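Local coordinates for chromosome-partitioning protein Spo0J (Thermus thermophilus HB27, PDB 1VZ0), which binds a plasmid centromere-like parS site, stimulates the ATPase Soj and is probably involved in chromosome partitioning, at residues Trp191-Lys194 and Glu195-Lys199; Ser149-Ala152 and Asn153-Leu157; Val24-Leu28 and Ala29-Pro33. All blocks are in the same frame, centred on the assembly; numbering follows the deposited sequence.

Interaction 1 (Trp191-Lys194 and Glu195-Lys199); sequences WGLK and EILEK
Trp191 to Glu198 are joined by four consecutive i to i+4 backbone hydrogen bonds, from Glu195 N to Trp191 O, Ile196 N to Gly192 O, Leu197 N to Leu193 O and Glu198 N to Lys194 O, the last with N and O 2.7 Å apart and an N-H...O angle of 173°. On one flank the CG of Glu195 sits over the benzo face of the Trp191 indole. Glu195 CG is 3.7 Å from the centroid of the six-membered ring and 23° off its normal, which identifies a CH-pi contact. The Glu195 chain bends at chi2 (-68°), and this carries the carboxylate past the rim of the ring, near Trp191 CZ2 and NE1, with its plane nearly parallel to that of the indole. Lys199, one turn on, extends back so that its NZ meets the syn side of Glu195 OE1 at 3.1 Å; this salt bridge restrains the carboxylate through OE1. On another flank Leu193 CD2 touches Leu197 CD1 at 3.5 Å, the two side chains crossing at a slant. Lys194 and Glu198 run alongside each other, yet Lys194 NZ and Glu198 OE1, at 4.4 Å, are too far apart for a salt bridge. Ile196 packs on His177 and Leu181 of helix 175-183, and Leu193 and Leu197 also meet Leu60 and Gln61 of the second subunit. The result is an amphipathic alpha-helix, helix 189-199 of the ParB HTH domain, with i to i+4 pairs on its flanks and an apolar side turned to helix 175-183, the Ile173 loop and the second subunit.

Interaction 2 (Ser149-Ala152 and Asn153-Leu157); sequences STVA and NALRL
The second half of the helix-turn-helix motif inferred for residues 137-156 is helix 148-156, the position of the recognition helix in such motifs, and Ser149 to Leu155 lie in it. Four i to i+4 bonds give the evidence: Asn153 N to Ser149 O at 2.9 Å, Ala154 N to Thr150 O at 3.1 Å, Leu155 N to Val151 O at 3.0 Å and Arg156 N to Ala152 O at 3.2 Å. The Ala154 and Arg156 bonds, with N-H...O angles of 148° and 146°, are both more bent than the Leu155 bond at 166°. The side-chain contact is the pair Val151 and Leu155, which lie alongside each other and point the same way, Val151 CG1 being 4.1 Å from Leu155 CD1. Leu155 CG is anti to its own carbonyl carbon, which places it by Val151 O at 3.3 Å, while Arg156 lays its CG by Ala152 O. Both members of the apolar pair rest on Tyr127 of helix 120-132; Val151 also meets Ala141 of helix 137-144, and Leu155 reaches Leu131. At the far end Arg156 and Leu157 touch Leu182 and Ala178 of helix 175-183, so residues 149-157 pack against three other helices, while Ser149, Asn153 and Arg156 remain exposed.

Interaction 3 (Val24-Leu28 and Ala29-Pro33); sequences VRLPL and ASIRP
Pro27 and Ser30 meet across a tight turn of 3-10 character that links strand 24-27 to strand 31-32 in the N-terminal domain of this ParB-family protein. Along the first strand Val24 and Arg25 make no contact with residues 29-33 and instead serve the interface with the second subunit. Val24, Leu26 and Pro27 before the turn, and Ile31 and Arg32 after it, pair with an antiparallel strand of that subunit, so that the sheet runs on from one chain to the other. Two polar links accompany this pairing: Arg25 NE forms a salt bridge with Glu91 OE2 of the second subunit, and Ile31 O is hydrogen-bonded to Tyr81 OH of the same subunit. Leu26 points toward residues 29-33, and its CB lies 4.1 Å from Ile31 CD1; this apolar contact spans the turn between the two strands. Pro27 supplies the carbonyl on which the turn closes: its O accepts from both Ser30 N, at 2.9 Å, and Ser30 OG, and is thus gripped by backbone and side chain of the same residue. The two donors approach differently, for Ser30 N stands 54° out of the carbonyl plane whereas OG is tilted from it by 15°. Leu28 then enters the turn, and its O accepts from Ile31 N at 3.0 Å. This is the second i to i+3 bond in succession, and the two together are the evidence for 3-10 geometry. The Leu28 side chain packs on Leu85 of the second subunit. The hydroxyl of Ser30 sits between its own backbone N and carbonyl carbon (chi1 72°), a rotation that brings Ser30 OG back to Pro27 O, where it bonds at 2.9 Å.

How the interactions relate
All three contacts are local, and they come in the order interaction 3, interaction 2, interaction 1 along the chain. Interactions 1 and 2 lie within the ParB HTH domain, their centres 23 Å apart and nearest atoms about 11 Å apart; helix 175-183 touches both and so bridges them. Interaction 3 belongs to the N-terminal domain, its centre 38 Å from that of interaction 2 and 25 Å from that of interaction 1. Interactions 1 and 3 both touch the second subunit of this two-chain assembly, interaction 3 by strand pairing and interaction 1 by packing. Interaction 2 lies on the inferred DNA-binding motif. The side chain of Leu193 is about 7 Å from a bound cobalt(II) ion.

Interaction 1 (Trp191-Lys194 and Glu195-Lys199)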
# COMPACT_ATOMS: atom_id res chain seq x y z
N TRP C 191 -11.91 2.16 -24.12
CA TRP C 191 -11.68 3.27 -25.03
C TRP C 191 -11.55 4.56 -24.22
O TRP C 191 -10.63 5.36 -24.42
CB TRP C 191 -12.84 3.42 -26.00
CG TRP C 191 -12.66 4.63 -26.87
CD1 TRP C 191 -11.77 4.77 -27.90
CD2 TRP C 191 -13.30 5.90 -26.71
NE1 TRP C 191 -11.82 6.05 -28.39
CE2 TRP C 191 -12.75 6.76 -27.68
CE3 TRP C 191 -14.29 6.39 -25.85
CZ2 TRP C 191 -13.15 8.10 -27.81
CZ3 TRP C 191 -14.69 7.71 -25.98
CH2 TRP C 191 -14.12 8.55 -26.95
N GLY C 192 -12.48 4.77 -23.29
CA GLY C 192 -12.45 5.97 -22.48
C GLY C 192 -11.17 6.09 -21.67
O GLY C 192 -10.61 7.19 -21.53
N LEU C 193 -10.70 4.97 -21.13
CA LEU C 193 -9.49 4.95 -20.32
C LEU C 193 -8.32 5.42 -21.17
O LEU C 193 -7.52 6.24 -20.74
CB LEU C 193 -9.21 3.53 -19.82
CG LEU C 193 -8.47 3.27 -18.50
CD1 LEU C 193 -7.71 1.94 -18.64
CD2 LEU C 193 -7.52 4.39 -18.14
N LYS C 194 -8.22 4.90 -22.39
CA LYS C 194 -7.15 5.28 -23.30
C LYS C 194 -7.17 6.78 -23.56
O LYS C 194 -6.14 7.44 -23.47
CB LYS C 194 -7.25 4.52 -24.63
CG LYS C 194 -6.88 3.05 -24.55
CD LYS C 194 -6.96 2.37 -25.91
CE LYS C 194 -6.01 3.03 -26.92
NZ LYS C 194 -6.10 2.42 -28.28
N GLU C 195 -8.35 7.32 -23.87
CA GLU C 195 -8.48 8.74 -24.14
C GLU C 195 -7.93 9.56 -22.98
O GLU C 195 -7.14 10.49 -23.18
CB GLU C 195 -9.95 9.11 -24.36
CG GLU C 195 -10.52 8.66 -25.69
CD GLU C 195 -9.90 9.40 -26.87
OE1 GLU C 195 -10.09 10.63 -26.97
OE2 GLU C 195 -9.21 8.75 -27.69
N ILE C 196 -8.32 9.20 -21.77
CA ILE C 196 -7.86 9.91 -20.59
C ILE C 196 -6.34 9.86 -20.45
O ILE C 196 -5.70 10.89 -20.23
CB ILE C 196 -8.48 9.34 -19.31
CG1 ILE C 196 -10.00 9.54 -19.34
CG2 ILE C 196 -7.84 9.99 -18.08
CD1 ILE C 196 -10.73 8.96 -18.13
N LEU C 197 -5.78 8.66 -20.57
CA LEU C 197 -4.34 8.49 -20.45
C LEU C 197 -3.55 9.17 -21.55
O LEU C 197 -2.58 9.88 -21.27
CB LEU C 197 -4.00 7.00 -20.42
CG LEU C 197 -4.58 6.23 -19.23
CD1 LEU C 197 -4.22 4.76 -19.35
CD2 LEU C 197 -4.04 6.82 -17.92
N GLU C 198 -3.96 8.97 -22.79
CA GLU C 198 -3.25 9.56 -23.92
C GLU C 198 -3.25 11.07 -23.92
O GLU C 198 -2.25 11.69 -24.26
CB GLU C 198 -3.85 9.08 -25.24
CG GLU C 198 -3.54 7.65 -25.57
CD GLU C 198 -4.08 7.25 -26.93
OE1 GLU C 198 -3.86 6.09 -27.33
OE2 GLU C 198 -4.73 8.09 -27.59
N LYS C 199 -4.37 11.67 -23.53
CA LYS C 199 -4.49 13.12 -23.54
C LYS C 199 -4.39 13.85 -22.20
O LYS C 199 -4.49 15.07 -22.15
CB LYS C 199 -5.80 13.50 -24.25
CG LYS C 199 -5.91 12.89 -25.64
CD LYS C 199 -7.25 13.17 -26.30
CE LYS C 199 -7.28 12.59 -27.71
NZ LYS C 199 -8.56 12.88 -28.42

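Interaction 2 (Ser149-Ala152 and Asn153-Leu157)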
# COMPACT_ATOMS: atom_id res chain seq x y z
N SER C 149 -22.75 5.79 2.27
CA SER C 149 -22.57 6.24 0.90
C SER C 149 -21.11 6.08 0.46
O SER C 149 -20.83 5.80 -0.70
CB SER C 149 -23.00 7.70 0.75
OG SER C 149 -22.16 8.55 1.51
N THR C 150 -20.18 6.27 1.39
CA THR C 150 -18.77 6.12 1.07
C THR C 150 -18.47 4.67 0.70
O THR C 150 -17.70 4.41 -0.22
CB THR C 150 -17.87 6.51 2.26
OG1 THR C 150 -18.01 7.91 2.52
CG2 THR C 150 -16.42 6.21 1.96
N VAL C 151 -19.10 3.74 1.41
CA VAL C 151 -18.91 2.32 1.14
C VAL C 151 -19.54 1.92 -0.19
O VAL C 151 -18.93 1.19 -0.97
CB VAL C 151 -19.54 1.47 2.26
CG1 VAL C 151 -19.47 -0.02 1.91
CG2 VAL C 151 -18.83 1.73 3.56
N ALA C 152 -20.75 2.39 -0.44
CA ALA C 152 -21.46 2.07 -1.68
C ALA C 152 -20.68 2.60 -2.88
O ALA C 152 -20.55 1.91 -3.90
CB ALA C 152 -22.87 2.67 -1.66
N ASN C 153 -20.16 3.81 -2.75
CA ASN C 153 -19.39 4.42 -3.83
C ASN C 153 -18.09 3.68 -4.11
O ASN C 153 -17.68 3.58 -5.26
CB ASN C 153 -19.09 5.88 -3.51
CG ASN C 153 -20.16 6.81 -4.03
OD1 ASN C 153 -21.34 6.69 -3.67
ND2 ASN C 153 -19.76 7.75 -4.88
N ALA C 154 -17.44 3.18 -3.07
CA ALA C 154 -16.20 2.43 -3.25
C ALA C 154 -16.50 1.12 -3.98
O ALA C 154 -15.79 0.76 -4.91
CB ALA C 154 -15.54 2.16 -1.92
N LEU C 155 -17.56 0.42 -3.57
CA LEU C 155 -17.94 -0.84 -4.20
C LEU C 155 -18.17 -0.71 -5.70
O LEU C 155 -17.88 -1.63 -6.47
CB LEU C 155 -19.20 -1.41 -3.54
CG LEU C 155 -19.04 -1.89 -2.10
CD1 LEU C 155 -20.41 -2.19 -1.50
CD2 LEU C 155 -18.15 -3.12 -2.06
N ARG C 156 -18.71 0.43 -6.13
CA ARG C 156 -18.97 0.67 -7.55
C ARG C 156 -17.71 0.53 -8.39
O ARG C 156 -17.78 0.14 -9.55
CB ARG C 156 -19.59 2.06 -7.76
CG ARG C 156 -21.07 2.13 -7.44
CD ARG C 156 -21.57 3.58 -7.41
NE ARG C 156 -21.39 4.29 -8.67
CZ ARG C 156 -21.90 3.91 -9.84
NH1 ARG C 156 -21.68 4.64 -10.93
NH2 ARG C 156 -22.62 2.79 -9.93
N LEU C 157 -16.56 0.87 -7.82
CA LEU C 157 -15.30 0.78 -8.56
C LEU C 157 -15.05 -0.63 -9.08
O LEU C 157 -14.45 -0.80 -10.13
CB LEU C 157 -14.11 1.20 -7.68
CG LEU C 157 -14.05 2.66 -7.23
CD1 LEU C 157 -12.97 2.81 -6.19
CD2 LEU C 157 -13.80 3.55 -8.44

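Interaction 3 (Val24-Leu28 and Ala29-Pro33)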
# COMPACT_ATOMS: atom_id res chain seq x y z
N VAL C 24 7.93 -1.26 -29.82
CA VAL C 24 8.21 -2.50 -30.55
C VAL C 24 7.61 -3.70 -29.85
O VAL C 24 7.16 -3.62 -28.71
CB VAL C 24 9.73 -2.72 -30.70
CG1 VAL C 24 10.34 -1.58 -31.50
CG2 VAL C 24 10.39 -2.81 -29.32
N ARG C 25 7.60 -4.83 -30.55
CA ARG C 25 7.05 -6.06 -30.03
C ARG C 25 8.21 -6.96 -29.59
O ARG C 25 9.00 -7.41 -30.43
CB ARG C 25 6.21 -6.71 -31.12
CG ARG C 25 5.37 -7.89 -30.70
CD ARG C 25 4.42 -8.28 -31.85
NE ARG C 25 4.95 -9.32 -32.73
CZ ARG C 25 6.11 -9.27 -33.38
NH1 ARG C 25 6.48 -10.29 -34.15
NH2 ARG C 25 6.91 -8.21 -33.29
N LEU C 26 8.32 -7.21 -28.29
CA LEU C 26 9.39 -8.05 -27.76
C LEU C 26 8.88 -9.35 -27.14
O LEU C 26 7.78 -9.40 -26.60
CB LEU C 26 10.18 -7.29 -26.68
CG LEU C 26 10.95 -6.01 -27.05
CD1 LEU C 26 11.57 -5.39 -25.79
CD2 LEU C 26 12.03 -6.35 -28.06
N PRO C 27 9.67 -10.42 -27.24
CA PRO C 27 9.24 -11.70 -26.66
C PRO C 27 9.37 -11.61 -25.14
O PRO C 27 10.38 -11.13 -24.62
CB PRO C 27 10.20 -12.72 -27.28
CG PRO C 27 11.41 -11.90 -27.63
CD PRO C 27 10.83 -10.61 -28.14
N LEU C 28 8.34 -12.07 -24.44
CA LEU C 28 8.32 -12.02 -22.99
C LEU C 28 9.53 -12.74 -22.40
O LEU C 28 10.12 -12.28 -21.42
CB LEU C 28 7.00 -12.62 -22.49
CG LEU C 28 6.28 -12.00 -21.29
CD1 LEU C 28 6.45 -10.50 -21.28
CD2 LEU C 28 4.79 -12.36 -21.36
N ALA C 29 9.91 -13.85 -23.03
CA ALA C 29 11.05 -14.64 -22.57
C ALA C 29 12.36 -13.86 -22.61
O ALA C 29 13.35 -14.26 -22.00
CB ALA C 29 11.17 -15.91 -23.40
N SER C 30 12.38 -12.75 -23.32
CA SER C 30 13.61 -11.98 -23.37
C SER C 30 13.57 -10.72 -22.49
O SER C 30 14.40 -9.83 -22.62
CB SER C 30 13.97 -11.66 -24.84
OG SER C 30 13.11 -10.71 -25.40
N ILE C 31 12.61 -10.68 -21.56
CA ILE C 31 12.48 -9.57 -20.62
C ILE C 31 12.52 -10.12 -19.20
O ILE C 31 11.62 -10.86 -18.78
CB ILE C 31 11.14 -8.78 -20.83
CG1 ILE C 31 11.12 -8.11 -22.20
CG2 ILE C 31 10.99 -7.73 -19.75
CD1 ILE C 31 9.77 -7.45 -22.56
N ARG C 32 13.56 -9.77 -18.45
CA ARG C 32 13.69 -10.24 -17.07
C ARG C 32 13.01 -9.28 -16.10
O ARG C 32 12.81 -8.11 -16.39
CB ARG C 32 15.16 -10.38 -16.70
CG ARG C 32 15.93 -9.08 -16.78
CD ARG C 32 17.38 -9.29 -16.44
NE ARG C 32 18.05 -10.23 -17.33
CZ ARG C 32 18.15 -10.08 -18.65
NH1 ARG C 32 17.61 -9.02 -19.22
NH2 ARG C 32 18.81 -10.98 -19.38
N PRO C 33 12.66 -9.77 -14.91
CA PRO C 33 11.99 -8.86 -13.97
C PRO C 33 12.83 -7.66 -13.52
O PRO C 33 14.07 -7.63 -13.66
CB PRO C 33 11.59 -9.78 -12.81
CG PRO C 33 12.57 -10.91 -12.89
CD PRO C 33 12.76 -11.13 -14.37